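Local coordinates for surface-associated protein CshA (Streptococcus gordonii, PDB 5L2D), which mediates binding of the streptococcal cell surface to host fibronectin as a wall-anchored adhesin, of which this chain is the non-repetitive domain 2 fragment, at residues 101-106 and 136-141; 146-151 and 155-160; 168-173 and 217-222. All blocks are in the same frame, centred on the assembly; numbering follows the deposited sequence.

The three contacts come in series along one chain of non-repetitive domain 2. Interactions 1 and 2 share strand 138-150: interaction 1 lies at its beginning and interaction 2 at its end, their centres about 29 Å apart on opposite sides of the chain's centre. Interaction 3 lies where strand 172-177 begins, about 15 Å from interaction 1 between centres and about 35 Å from interaction 2. Interactions 1 and 3 touch, A137 CB lying 4.2 Å from L218 CD2, so the loop leading into strand 138-150 packs on the short helix of interaction 3. All three reach the second subunit, and strands at each pair with it, so this domain is a worked case of sheets built across a subunit interface.

Interaction 1 (101-106 and 136-141); sequences KTPPSV and DAVNWG
V106 and P103 carry the loop 101-106 against the start of strand 138-150, each meeting one side chain from the same side of the strand. V106 reaches W140 with a single methyl: V106 CG1 lies 3.9 Å from W140 CZ3 and equally near CE3, both on the six-membered half of the indole. It approaches obliquely, neither squarely over the ring nor in its plane. The indole is placed there by its first torsion, which sets CG between the backbone N and the carbonyl carbon (chi1 63°). Two residues earlier on the strand, V138 turns CG1 towards the proline, leaving P103 CB 4.2 Å from V138 CG1. This methyl stands opposite the carbonyl carbon and beside the backbone N (chi1 -86°).

Y92 touches both P103 and V138 and adds to this apolar cluster. V106 is also tied by backbone hydrogen bonding to F39, and W140 packs against V270 of the second subunit, whose strand pairs with 138-141. The loop therefore lies beside a strand that is itself part of an intersubunit sheet.

No hydrogen bond joins the two segments, and only 129 Å² is buried between them. The chemistry is that of methyl, methylene and aromatic carbon alone, which suggests that shape sets the fit here, while direction probably comes from polar bonds elsewhere, such as those of S105 to D34 and Q36.

Interaction 2 (146-151 and 155-160); sequences VEATYR and VKPSVV
Y150 meets V155 through its CB, Y150 CB lying 4.1 Å from V155 CG1, while its ring is directed away from the partner segment. With CG anti to the backbone N (chi1 -177°), the ring is carried off from V155. One face of the phenol is taken by its own neighbour: R151 CG sits 3.5 Å above the Y150 ring plane, over the centre. None of the contacts across the two segments is made by a ring edge, and the tyrosine joins in as an aliphatic stem. The other flat group that matters is the A148 peptide carbonyl. V155 N donates to A148 O over 2.8 Å, in a bent approach to the C=O with the donor tilted 32° from the carbonyl plane. The other methyl of V155 packs on the same stretch of strand, V155 CG2 lying 4.1 Å from A148 CB and near the backbone nitrogens of T149 and Y150.

This bond lies at the close of a beta hairpin, in which strand 138-150 turns back and pairs antiparallel with the short strand 153-154. Beyond V155 the chain leaves: segments 146-150 and 155-159 run 132° apart, so no regular ladder continues between them. S158, V159 and V160 instead pair antiparallel with a strand of the second subunit.

Side chains fill the widening angle between the diverging segments. A148 CB rests 3.8 Å from P157 CB. Further along, V146 CG1, anti to its own backbone N, is shared by two partners, with P157 CG and V159 CG2 each 4.0 Å away. V146 and P157 both pack on A263 of the second subunit, while A148 touches Y53 and V146 touches L57 on the adjoining strand 53-61.

Interaction 3 (168-173 and 217-222); sequences NPAEYG and LLILKD
A170 is the tightly packed part of this contact, its single methyl reaching two side chains of the 217-222 segment. A170 CB lies 3.8 Å from I219 CG2 and 3.9 Å from L217 CD1, so one small group fits against branches from residues two apart along the chain. The isoleucine presents that methyl because CG1 takes the position anti to the backbone N (chi1 -172°), leaving CG2 between N and the carbonyl carbon. A170 CA also lies over one face of the ring of Y172, two residues further on, 3.6 Å above its plane and offset toward the rim.

The Y172 side is looser. I219 CD1 comes to the edge of the Y172 ring, near its plane, 4.5 Å from Y172 CD2. Much of what holds this tyrosine belongs to other parts of the fold, among them M201, W227 and L231, and its backbone pairs with a strand of the second subunit.

Polar bonding gathers on the other side of the turn, where N168 and E171 are partly exposed. E171 N donates to N168 O, while N168 N donates in return to E171 OE1 over 3.0 Å; the acceptor is met on its anti side, 28° out of the carboxylate plane. These paired bonds tie the ends of the turn together while A170 faces inward. F209 of helix 203-210 touches both P169 and L217, bridging the two segments.

In structural terms this is a type II beta turn from N168 to E171, with A170 at its third position in the left-handed conformation that this position takes (phi 55°), leading into strand 172-177 and docked on a short, weakly bonded helical turn at about 218-221.

Interaction 1 (101-106 and 136-141)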
ATOM      1  N   LYS A 101     -22.089   1.151  -2.430  1.00 85.19           N
ATOM      2  CA  LYS A 101     -21.873   2.570  -2.298  1.00 80.90           C
ATOM      3  C   LYS A 101     -20.379   2.759  -2.679  1.00 87.58           C
ATOM      4  O   LYS A 101     -19.529   1.867  -2.470  1.00 83.31           O
ATOM      5  CB  LYS A 101     -22.223   3.051  -0.870  1.00 65.97           C
ATOM      6  N   THR A 102     -20.077   3.895  -3.296  1.00 81.64           N
ATOM      7  CA  THR A 102     -18.716   4.217  -3.683  1.00 74.36           C
ATOM      8  C   THR A 102     -17.982   4.834  -2.495  1.00 68.29           C
ATOM      9  O   THR A 102     -18.430   5.829  -1.943  1.00 68.61           O
ATOM     10  CB  THR A 102     -18.710   5.207  -4.869  1.00 74.41           C
ATOM     11  OG1 THR A 102     -19.382   4.599  -5.991  1.00 70.73           O
ATOM     12  CG2 THR A 102     -17.282   5.605  -5.242  1.00 67.65           C
ATOM     13  N   PRO A 103     -16.819   4.284  -2.123  1.00 60.25           N
ATOM     14  CA  PRO A 103     -16.188   4.785  -0.920  1.00 58.68           C
ATOM     15  C   PRO A 103     -15.633   6.182  -1.118  1.00 64.42           C
ATOM     16  O   PRO A 103     -15.588   6.639  -2.251  1.00 66.27           O
ATOM     17  CB  PRO A 103     -15.045   3.783  -0.669  1.00 54.18           C
ATOM     18  CG  PRO A 103     -15.143   2.747  -1.717  1.00 57.07           C
ATOM     19  CD  PRO A 103     -15.946   3.340  -2.833  1.00 59.58           C
ATOM     20  N   PRO A 104     -15.213   6.857  -0.022  1.00 70.31           N
ATOM     21  CA  PRO A 104     -14.589   8.184  -0.124  1.00 72.54           C
ATOM     22  C   PRO A 104     -13.210   8.165  -0.771  1.00 78.65           C
ATOM     23  O   PRO A 104     -12.530   7.139  -0.757  1.00 80.96           O
ATOM     24  CB  PRO A 104     -14.493   8.671   1.333  1.00 76.04           C
ATOM     25  CG  PRO A 104     -14.780   7.495   2.206  1.00 76.65           C
ATOM     26  CD  PRO A 104     -15.493   6.466   1.374  1.00 73.35           C
ATOM     27  N   SER A 105     -12.819   9.313  -1.328  1.00 82.09           N
ATOM     28  CA  SER A 105     -11.523   9.494  -1.993  1.00 81.84           C
ATOM     29  C   SER A 105     -10.390   9.276  -0.992  1.00 82.40           C
ATOM     30  O   SER A 105     -10.559   9.598   0.197  1.00 79.54           O
ATOM     31  CB  SER A 105     -11.410  10.921  -2.580  1.00 85.47           C
ATOM     32  OG  SER A 105     -12.506  11.274  -3.441  1.00 82.18           O
ATOM     33  N   VAL A 106      -9.244   8.748  -1.445  1.00 71.66           N
ATOM     34  CA  VAL A 106      -8.101   8.642  -0.526  1.00 71.64           C
ATOM     35  C   VAL A 106      -7.522  10.057  -0.367  1.00 70.73           C
ATOM     36  O   VAL A 106      -7.746  10.882  -1.240  1.00 70.65           O
ATOM     37  CB  VAL A 106      -7.021   7.568  -0.920  1.00 74.48           C
ATOM     38  CG1 VAL A 106      -7.555   6.532  -1.907  1.00 71.14           C
ATOM     39  CG2 VAL A 106      -5.741   8.195  -1.436  1.00 70.78           C
ATOM     40  N   ASP A 136     -13.871   2.135   6.832  1.00 87.60           N
ATOM     41  CA  ASP A 136     -13.536   0.755   7.137  1.00 85.59           C
ATOM     42  C   ASP A 136     -13.875  -0.176   5.993  1.00 78.80           C
ATOM     43  O   ASP A 136     -14.652   0.180   5.113  1.00 82.88           O
ATOM     44  CB  ASP A 136     -14.289   0.302   8.401  1.00 87.98           C
ATOM     45  CG  ASP A 136     -13.954   1.163   9.649  1.00 89.07           C
ATOM     46  OD1 ASP A 136     -12.849   1.782   9.730  1.00 82.55           O
ATOM     47  OD2 ASP A 136     -14.820   1.197  10.557  1.00 89.48           O
ATOM     48  N   ALA A 137     -13.268  -1.359   6.001  1.00 78.05           N
ATOM     49  CA  ALA A 137     -13.746  -2.500   5.193  1.00 76.94           C
ATOM     50  C   ALA A 137     -13.702  -2.246   3.690  1.00 82.74           C
ATOM     51  O   ALA A 137     -14.711  -2.388   2.968  1.00 77.11           O
ATOM     52  CB  ALA A 137     -15.137  -2.911   5.626  1.00 73.74           C
ATOM     53  N   VAL A 138     -12.495  -1.913   3.235  1.00 84.48           N
ATOM     54  CA  VAL A 138     -12.225  -1.610   1.829  1.00 75.87           C
ATOM     55  C   VAL A 138     -11.039  -2.426   1.322  1.00 69.63           C
ATOM     56  O   VAL A 138     -10.098  -2.714   2.051  1.00 66.92           O
ATOM     57  CB  VAL A 138     -11.948  -0.115   1.618  1.00 72.90           C
ATOM     58  CG1 VAL A 138     -13.241   0.644   1.420  1.00 71.31           C
ATOM     59  CG2 VAL A 138     -11.196   0.443   2.821  1.00 82.18           C
ATOM     60  N   ASN A 139     -11.149  -2.847   0.072  1.00 67.48           N
ATOM     61  CA  ASN A 139     -10.061  -3.412  -0.681  1.00 64.05           C
ATOM     62  C   ASN A 139      -9.732  -2.319  -1.677  1.00 64.53           C
ATOM     63  O   ASN A 139     -10.492  -2.102  -2.647  1.00 59.25           O
ATOM     64  CB  ASN A 139     -10.520  -4.675  -1.403  1.00 59.53           C
ATOM     65  CG  ASN A 139      -9.436  -5.290  -2.237  1.00 65.61           C
ATOM     66  OD1 ASN A 139      -8.215  -5.062  -2.043  1.00 77.48           O
ATOM     67  ND2 ASN A 139      -9.861  -6.066  -3.193  1.00 62.78           N
ATOM     68  N   TRP A 140      -8.646  -1.590  -1.416  1.00 64.49           N
ATOM     69  CA  TRP A 140      -8.197  -0.546  -2.346  1.00 61.65           C
ATOM     70  C   TRP A 140      -6.735  -0.692  -2.716  1.00 59.12           C
ATOM     71  O   TRP A 140      -6.039  -1.642  -2.310  1.00 62.70           O
ATOM     72  CB  TRP A 140      -8.504   0.852  -1.812  1.00 57.08           C
ATOM     73  CG  TRP A 140      -7.810   1.206  -0.530  1.00 60.38           C
ATOM     74  CD1 TRP A 140      -8.082   0.712   0.701  1.00 65.34           C
ATOM     75  CD2 TRP A 140      -6.758   2.165  -0.349  1.00 59.75           C
ATOM     76  NE1 TRP A 140      -7.261   1.284   1.645  1.00 63.47           N
ATOM     77  CE2 TRP A 140      -6.450   2.191   1.029  1.00 58.81           C
ATOM     78  CE3 TRP A 140      -6.043   3.007  -1.220  1.00 61.18           C
ATOM     79  CZ2 TRP A 140      -5.462   3.009   1.559  1.00 60.21           C
ATOM     80  CZ3 TRP A 140      -5.056   3.842  -0.693  1.00 58.25           C
ATOM     81  CH2 TRP A 140      -4.774   3.830   0.686  1.00 66.10           C
ATOM     82  N   GLY A 141      -6.324   0.214  -3.589  1.00 62.34           N
ATOM     83  CA  GLY A 141      -4.924   0.410  -3.925  1.00 64.27           C
ATOM     84  C   GLY A 141      -4.653   1.669  -4.737  1.00 60.58           C
ATOM     85  O   GLY A 141      -5.552   2.245  -5.346  1.00 59.14           O
TER

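Interaction 2 (146-151 and 155-160)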
ATOM      1  N   VAL A 146       6.900   8.339  -9.953  1.00 56.38           N
ATOM      2  CA  VAL A 146       7.906   8.996  -9.106  1.00 53.94           C
ATOM      3  C   VAL A 146       9.024   9.626  -9.942  1.00 55.75           C
ATOM      4  O   VAL A 146       9.666   8.959 -10.766  1.00 55.60           O
ATOM      5  CB  VAL A 146       8.573   7.989  -8.172  1.00 54.92           C
ATOM      6  CG1 VAL A 146       9.479   8.700  -7.180  1.00 57.71           C
ATOM      7  CG2 VAL A 146       7.525   7.183  -7.464  1.00 56.37           C
ATOM      8  N   GLU A 147       9.272  10.900  -9.699  1.00 55.66           N
ATOM      9  CA  GLU A 147      10.272  11.639 -10.433  1.00 55.72           C
ATOM     10  C   GLU A 147      11.031  12.488  -9.457  1.00 56.85           C
ATOM     11  O   GLU A 147      10.514  12.903  -8.406  1.00 63.46           O
ATOM     12  CB  GLU A 147       9.649  12.550 -11.488  1.00 60.07           C
ATOM     13  CG  GLU A 147       8.555  11.922 -12.352  1.00 67.90           C
ATOM     14  CD  GLU A 147       7.995  12.906 -13.388  1.00 75.74           C
ATOM     15  OE1 GLU A 147       7.461  13.972 -13.004  1.00 75.39           O
ATOM     16  OE2 GLU A 147       8.092  12.625 -14.601  1.00 81.56           O
ATOM     17  N   ALA A 148      12.262  12.775  -9.824  1.00 54.27           N
ATOM     18  CA  ALA A 148      13.115  13.544  -8.984  1.00 53.43           C
ATOM     19  C   ALA A 148      14.175  14.262  -9.825  1.00 54.69           C
ATOM     20  O   ALA A 148      14.706  13.733 -10.800  1.00 61.43           O
ATOM     21  CB  ALA A 148      13.741  12.641  -7.928  1.00 50.48           C
ATOM     22  N   THR A 149      14.496  15.464  -9.375  1.00 56.49           N
ATOM     23  CA  THR A 149      15.302  16.419 -10.084  1.00 52.27           C
ATOM     24  C   THR A 149      16.368  16.972  -9.192  1.00 55.22           C
ATOM     25  O   THR A 149      16.146  17.202  -8.012  1.00 55.06           O
ATOM     26  CB  THR A 149      14.396  17.554 -10.529  1.00 58.34           C
ATOM     27  OG1 THR A 149      14.242  17.414 -11.924  1.00 50.38           O
ATOM     28  CG2 THR A 149      14.928  19.033 -10.115  1.00 64.50           C
ATOM     29  N   TYR A 150      17.537  17.203  -9.749  1.00 57.80           N
ATOM     30  CA  TYR A 150      18.526  17.965  -9.039  1.00 54.28           C
ATOM     31  C   TYR A 150      19.003  19.063  -9.985  1.00 59.65           C
ATOM     32  O   TYR A 150      19.428  18.800 -11.145  1.00 54.86           O
ATOM     33  CB  TYR A 150      19.675  17.083  -8.538  1.00 56.10           C
ATOM     34  CG  TYR A 150      20.653  17.907  -7.726  1.00 60.34           C
ATOM     35  CD1 TYR A 150      20.247  18.540  -6.546  1.00 62.42           C
ATOM     36  CD2 TYR A 150      21.950  18.111  -8.155  1.00 58.84           C
ATOM     37  CE1 TYR A 150      21.112  19.332  -5.826  1.00 59.99           C
ATOM     38  CE2 TYR A 150      22.826  18.888  -7.423  1.00 59.15           C
ATOM     39  CZ  TYR A 150      22.394  19.499  -6.273  1.00 62.04           C
ATOM     40  OH  TYR A 150      23.244  20.291  -5.568  1.00 68.19           O
ATOM     41  N   ARG A 151      18.865  20.298  -9.504  1.00 58.74           N
ATOM     42  CA  ARG A 151      19.220  21.488 -10.277  1.00 58.88           C
ATOM     43  C   ARG A 151      18.620  21.434 -11.678  1.00 61.58           C
ATOM     44  O   ARG A 151      19.179  21.922 -12.644  1.00 68.93           O
ATOM     45  CB  ARG A 151      20.729  21.653 -10.287  1.00 56.75           C
ATOM     46  CG  ARG A 151      21.268  21.732  -8.860  1.00 65.92           C
ATOM     47  CD  ARG A 151      22.733  22.089  -8.771  1.00 69.67           C
ATOM     48  NE  ARG A 151      23.027  23.021  -9.843  1.00 76.60           N
ATOM     49  CZ  ARG A 151      24.212  23.176 -10.408  1.00 71.37           C
ATOM     50  NH1 ARG A 151      25.257  22.506  -9.961  1.00 75.92           N
ATOM     51  NH2 ARG A 151      24.351  24.041 -11.404  1.00 63.72           N
ATOM     52  N   VAL A 155      17.091  12.674 -11.823  1.00 59.44           N
ATOM     53  CA  VAL A 155      17.966  11.799 -11.008  1.00 62.22           C
ATOM     54  C   VAL A 155      17.219  10.560 -10.480  1.00 60.20           C
ATOM     55  O   VAL A 155      15.980  10.516 -10.539  1.00 60.12           O
ATOM     56  CB  VAL A 155      18.594  12.558  -9.816  1.00 64.79           C
ATOM     57  CG1 VAL A 155      19.742  13.426 -10.298  1.00 60.40           C
ATOM     58  CG2 VAL A 155      17.549  13.407  -9.094  1.00 68.28           C
ATOM     59  N   LYS A 156      17.981   9.562 -10.002  1.00 59.78           N
ATOM     60  CA  LYS A 156      17.440   8.266  -9.532  1.00 64.65           C
ATOM     61  C   LYS A 156      16.967   8.425  -8.086  1.00 69.56           C
ATOM     62  O   LYS A 156      17.808   8.456  -7.177  1.00 61.49           O
ATOM     63  CB  LYS A 156      18.504   7.120  -9.571  1.00 62.97           C
ATOM     64  N   PRO A 157      15.627   8.493  -7.857  1.00 66.88           N
ATOM     65  CA  PRO A 157      15.064   8.647  -6.510  1.00 61.43           C
ATOM     66  C   PRO A 157      15.125   7.394  -5.652  1.00 60.90           C
ATOM     67  O   PRO A 157      14.950   6.273  -6.154  1.00 65.16           O
ATOM     68  CB  PRO A 157      13.617   8.973  -6.778  1.00 63.88           C
ATOM     69  CG  PRO A 157      13.324   8.227  -8.022  1.00 71.44           C
ATOM     70  CD  PRO A 157      14.569   8.278  -8.856  1.00 66.75           C
ATOM     71  N   SER A 158      15.376   7.613  -4.367  1.00 59.01           N
ATOM     72  CA  SER A 158      15.263   6.573  -3.343  1.00 65.55           C
ATOM     73  C   SER A 158      14.010   6.748  -2.455  1.00 55.53           C
ATOM     74  O   SER A 158      13.904   7.692  -1.727  1.00 58.74           O
ATOM     75  CB  SER A 158      16.533   6.584  -2.512  1.00 69.10           C
ATOM     76  OG  SER A 158      17.568   5.943  -3.245  1.00 78.78           O
ATOM     77  N   VAL A 159      13.067   5.831  -2.531  1.00 50.73           N
ATOM     78  CA  VAL A 159      11.814   5.984  -1.845  1.00 48.93           C
ATOM     79  C   VAL A 159      11.669   5.026  -0.688  1.00 53.69           C
ATOM     80  O   VAL A 159      11.958   3.849  -0.852  1.00 56.16           O
ATOM     81  CB  VAL A 159      10.693   5.649  -2.790  1.00 46.95           C
ATOM     82  CG1 VAL A 159       9.393   5.589  -2.039  1.00 47.11           C
ATOM     83  CG2 VAL A 159      10.627   6.696  -3.870  1.00 47.96           C
ATOM     84  N   VAL A 160      11.185   5.525   0.459  1.00 52.95           N
ATOM     85  CA  VAL A 160      10.878   4.677   1.626  1.00 47.80           C
ATOM     86  C   VAL A 160       9.404   4.681   1.876  1.00 44.30           C
ATOM     87  O   VAL A 160       8.739   5.655   1.590  1.00 44.76           O
ATOM     88  CB  VAL A 160      11.526   5.175   2.893  1.00 54.61           C
ATOM     89  CG1 VAL A 160      12.991   4.814   2.905  1.00 58.13           C
ATOM     90  CG2 VAL A 160      11.352   6.678   3.038  1.00 54.72           C
TER

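Interaction 3 (168-173 and 217-222)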
ATOM      1  N   ASN A 168      -3.583  -6.628  12.409  1.00 68.48           N
ATOM      2  CA  ASN A 168      -3.670  -7.980  12.872  1.00 73.17           C
ATOM      3  C   ASN A 168      -3.779  -8.812  11.631  1.00 78.22           C
ATOM      4  O   ASN A 168      -3.909  -8.289  10.524  1.00 71.40           O
ATOM      5  CB  ASN A 168      -4.965  -8.209  13.657  1.00 76.67           C
ATOM      6  CG  ASN A 168      -5.257  -7.119  14.643  1.00 73.66           C
ATOM      7  OD1 ASN A 168      -4.369  -6.651  15.356  1.00 71.95           O
ATOM      8  ND2 ASN A 168      -6.513  -6.700  14.687  1.00 79.75           N
ATOM      9  N   PRO A 169      -3.808 -10.124  11.810  1.00 76.79           N
ATOM     10  CA  PRO A 169      -4.023 -10.928  10.640  1.00 79.28           C
ATOM     11  C   PRO A 169      -5.233 -10.474   9.857  1.00 73.09           C
ATOM     12  O   PRO A 169      -6.110  -9.826  10.407  1.00 72.29           O
ATOM     13  CB  PRO A 169      -4.202 -12.330  11.220  1.00 88.68           C
ATOM     14  CG  PRO A 169      -3.282 -12.325  12.407  1.00 85.64           C
ATOM     15  CD  PRO A 169      -3.410 -10.932  12.976  1.00 78.19           C
ATOM     16  N   ALA A 170      -5.215 -10.789   8.565  1.00 76.51           N
ATOM     17  CA  ALA A 170      -6.217 -10.368   7.604  1.00 72.80           C
ATOM     18  C   ALA A 170      -6.449  -8.853   7.525  1.00 71.16           C
ATOM     19  O   ALA A 170      -7.487  -8.416   7.019  1.00 76.03           O
ATOM     20  CB  ALA A 170      -7.515 -11.087   7.888  1.00 78.91           C
ATOM     21  N   GLU A 171      -5.515  -8.060   8.054  1.00 70.60           N
ATOM     22  CA  GLU A 171      -5.474  -6.617   7.797  1.00 76.28           C
ATOM     23  C   GLU A 171      -4.238  -6.390   6.906  1.00 70.32           C
ATOM     24  O   GLU A 171      -3.097  -6.243   7.387  1.00 65.71           O
ATOM     25  CB  GLU A 171      -5.434  -5.811   9.105  1.00 84.58           C
ATOM     26  CG  GLU A 171      -6.763  -5.809   9.883  1.00 88.40           C
ATOM     27  CD  GLU A 171      -6.789  -4.836  11.062  1.00 85.53           C
ATOM     28  OE1 GLU A 171      -5.749  -4.634  11.724  1.00 85.32           O
ATOM     29  OE2 GLU A 171      -7.861  -4.280  11.349  1.00 91.33           O
ATOM     30  N   TYR A 172      -4.493  -6.426   5.595  1.00 65.61           N
ATOM     31  CA  TYR A 172      -3.456  -6.700   4.575  1.00 59.65           C
ATOM     32  C   TYR A 172      -2.820  -5.411   4.013  1.00 56.57           C
ATOM     33  O   TYR A 172      -3.524  -4.582   3.456  1.00 52.08           O
ATOM     34  CB  TYR A 172      -4.089  -7.469   3.431  1.00 59.18           C
ATOM     35  CG  TYR A 172      -4.528  -8.886   3.732  1.00 56.88           C
ATOM     36  CD1 TYR A 172      -3.598  -9.852   4.080  1.00 55.52           C
ATOM     37  CD2 TYR A 172      -5.874  -9.271   3.619  1.00 54.08           C
ATOM     38  CE1 TYR A 172      -3.979 -11.156   4.342  1.00 60.87           C
ATOM     39  CE2 TYR A 172      -6.266 -10.586   3.870  1.00 55.57           C
ATOM     40  CZ  TYR A 172      -5.308 -11.515   4.238  1.00 60.00           C
ATOM     41  OH  TYR A 172      -5.628 -12.816   4.476  1.00 69.26           O
ATOM     42  N   GLY A 173      -1.507  -5.229   4.170  1.00 56.44           N
ATOM     43  CA  GLY A 173      -0.830  -4.026   3.664  1.00 53.75           C
ATOM     44  C   GLY A 173       0.378  -4.373   2.810  1.00 55.70           C
ATOM     45  O   GLY A 173       1.380  -4.834   3.343  1.00 57.00           O
ATOM     46  N   LEU A 217     -14.511 -13.806  10.430  1.00108.34           N
ATOM     47  CA  LEU A 217     -13.878 -12.603   9.922  1.00 96.03           C
ATOM     48  C   LEU A 217     -14.535 -12.146   8.652  1.00 84.78           C
ATOM     49  O   LEU A 217     -14.532 -12.834   7.660  1.00 83.73           O
ATOM     50  CB  LEU A 217     -12.395 -12.819   9.703  1.00 92.17           C
ATOM     51  CG  LEU A 217     -11.491 -12.391  10.840  1.00 86.22           C
ATOM     52  CD1 LEU A 217     -10.062 -12.626  10.436  1.00 84.55           C
ATOM     53  CD2 LEU A 217     -11.699 -10.934  11.158  1.00 81.49           C
ATOM     54  N   LEU A 218     -15.113 -10.966   8.698  1.00 86.23           N
ATOM     55  CA  LEU A 218     -15.796 -10.408   7.551  1.00 88.04           C
ATOM     56  C   LEU A 218     -15.035 -10.540   6.254  1.00 88.25           C
ATOM     57  O   LEU A 218     -15.536 -11.069   5.286  1.00 77.50           O
ATOM     58  CB  LEU A 218     -16.109  -8.948   7.832  1.00 88.21           C
ATOM     59  CG  LEU A 218     -16.377  -7.966   6.710  1.00 91.40           C
ATOM     60  CD1 LEU A 218     -17.734  -8.193   6.083  1.00 83.73           C
ATOM     61  CD2 LEU A 218     -16.306  -6.582   7.308  1.00 91.08           C
ATOM     62  N   ILE A 219     -13.815 -10.045   6.250  1.00 85.20           N
ATOM     63  CA  ILE A 219     -12.988 -10.063   5.069  1.00 79.37           C
ATOM     64  C   ILE A 219     -12.909 -11.384   4.358  1.00 78.84           C
ATOM     65  O   ILE A 219     -12.816 -11.421   3.151  1.00 78.88           O
ATOM     66  CB  ILE A 219     -11.564  -9.632   5.388  1.00 79.92           C
ATOM     67  CG1 ILE A 219     -10.778  -9.479   4.103  1.00 79.81           C
ATOM     68  CG2 ILE A 219     -10.886 -10.672   6.239  1.00 80.18           C
ATOM     69  CD1 ILE A 219     -10.198  -8.111   3.902  1.00 77.38           C
ATOM     70  N   LEU A 220     -12.931 -12.468   5.098  1.00 73.52           N
ATOM     71  CA  LEU A 220     -12.800 -13.757   4.471  1.00 74.88           C
ATOM     72  C   LEU A 220     -14.051 -14.369   3.918  1.00 74.36           C
ATOM     73  O   LEU A 220     -13.976 -15.347   3.205  1.00 82.03           O
ATOM     74  CB  LEU A 220     -12.161 -14.723   5.432  1.00 73.19           C
ATOM     75  CG  LEU A 220     -10.696 -14.410   5.607  1.00 83.95           C
ATOM     76  CD1 LEU A 220     -10.280 -14.594   7.046  1.00 89.13           C
ATOM     77  CD2 LEU A 220      -9.879 -15.296   4.704  1.00 84.40           C
ATOM     78  N   LYS A 221     -15.200 -13.817   4.243  1.00 86.13           N
ATOM     79  CA  LYS A 221     -16.429 -14.382   3.751  1.00 89.96           C
ATOM     80  C   LYS A 221     -16.366 -14.315   2.254  1.00100.66           C
ATOM     81  O   LYS A 221     -16.574 -15.297   1.566  1.00 94.45           O
ATOM     82  CB  LYS A 221     -17.617 -13.596   4.266  1.00 84.18           C
ATOM     83  N   ASP A 222     -16.060 -13.126   1.761  1.00115.92           N
ATOM     84  CA  ASP A 222     -15.949 -12.844   0.337  1.00111.01           C
ATOM     85  C   ASP A 222     -14.992 -13.771  -0.370  1.00100.30           C
ATOM     86  O   ASP A 222     -13.824 -13.470  -0.509  1.00 86.02           O
ATOM     87  CB  ASP A 222     -15.479 -11.415   0.166  1.00114.11           C
ATOM     88  CG  ASP A 222     -15.410 -10.997  -1.262  1.00112.40           C
ATOM     89  OD1 ASP A 222     -15.614 -11.836  -2.150  1.00 90.68           O
ATOM     90  OD2 ASP A 222     -15.147  -9.812  -1.495  1.00111.62           O
TER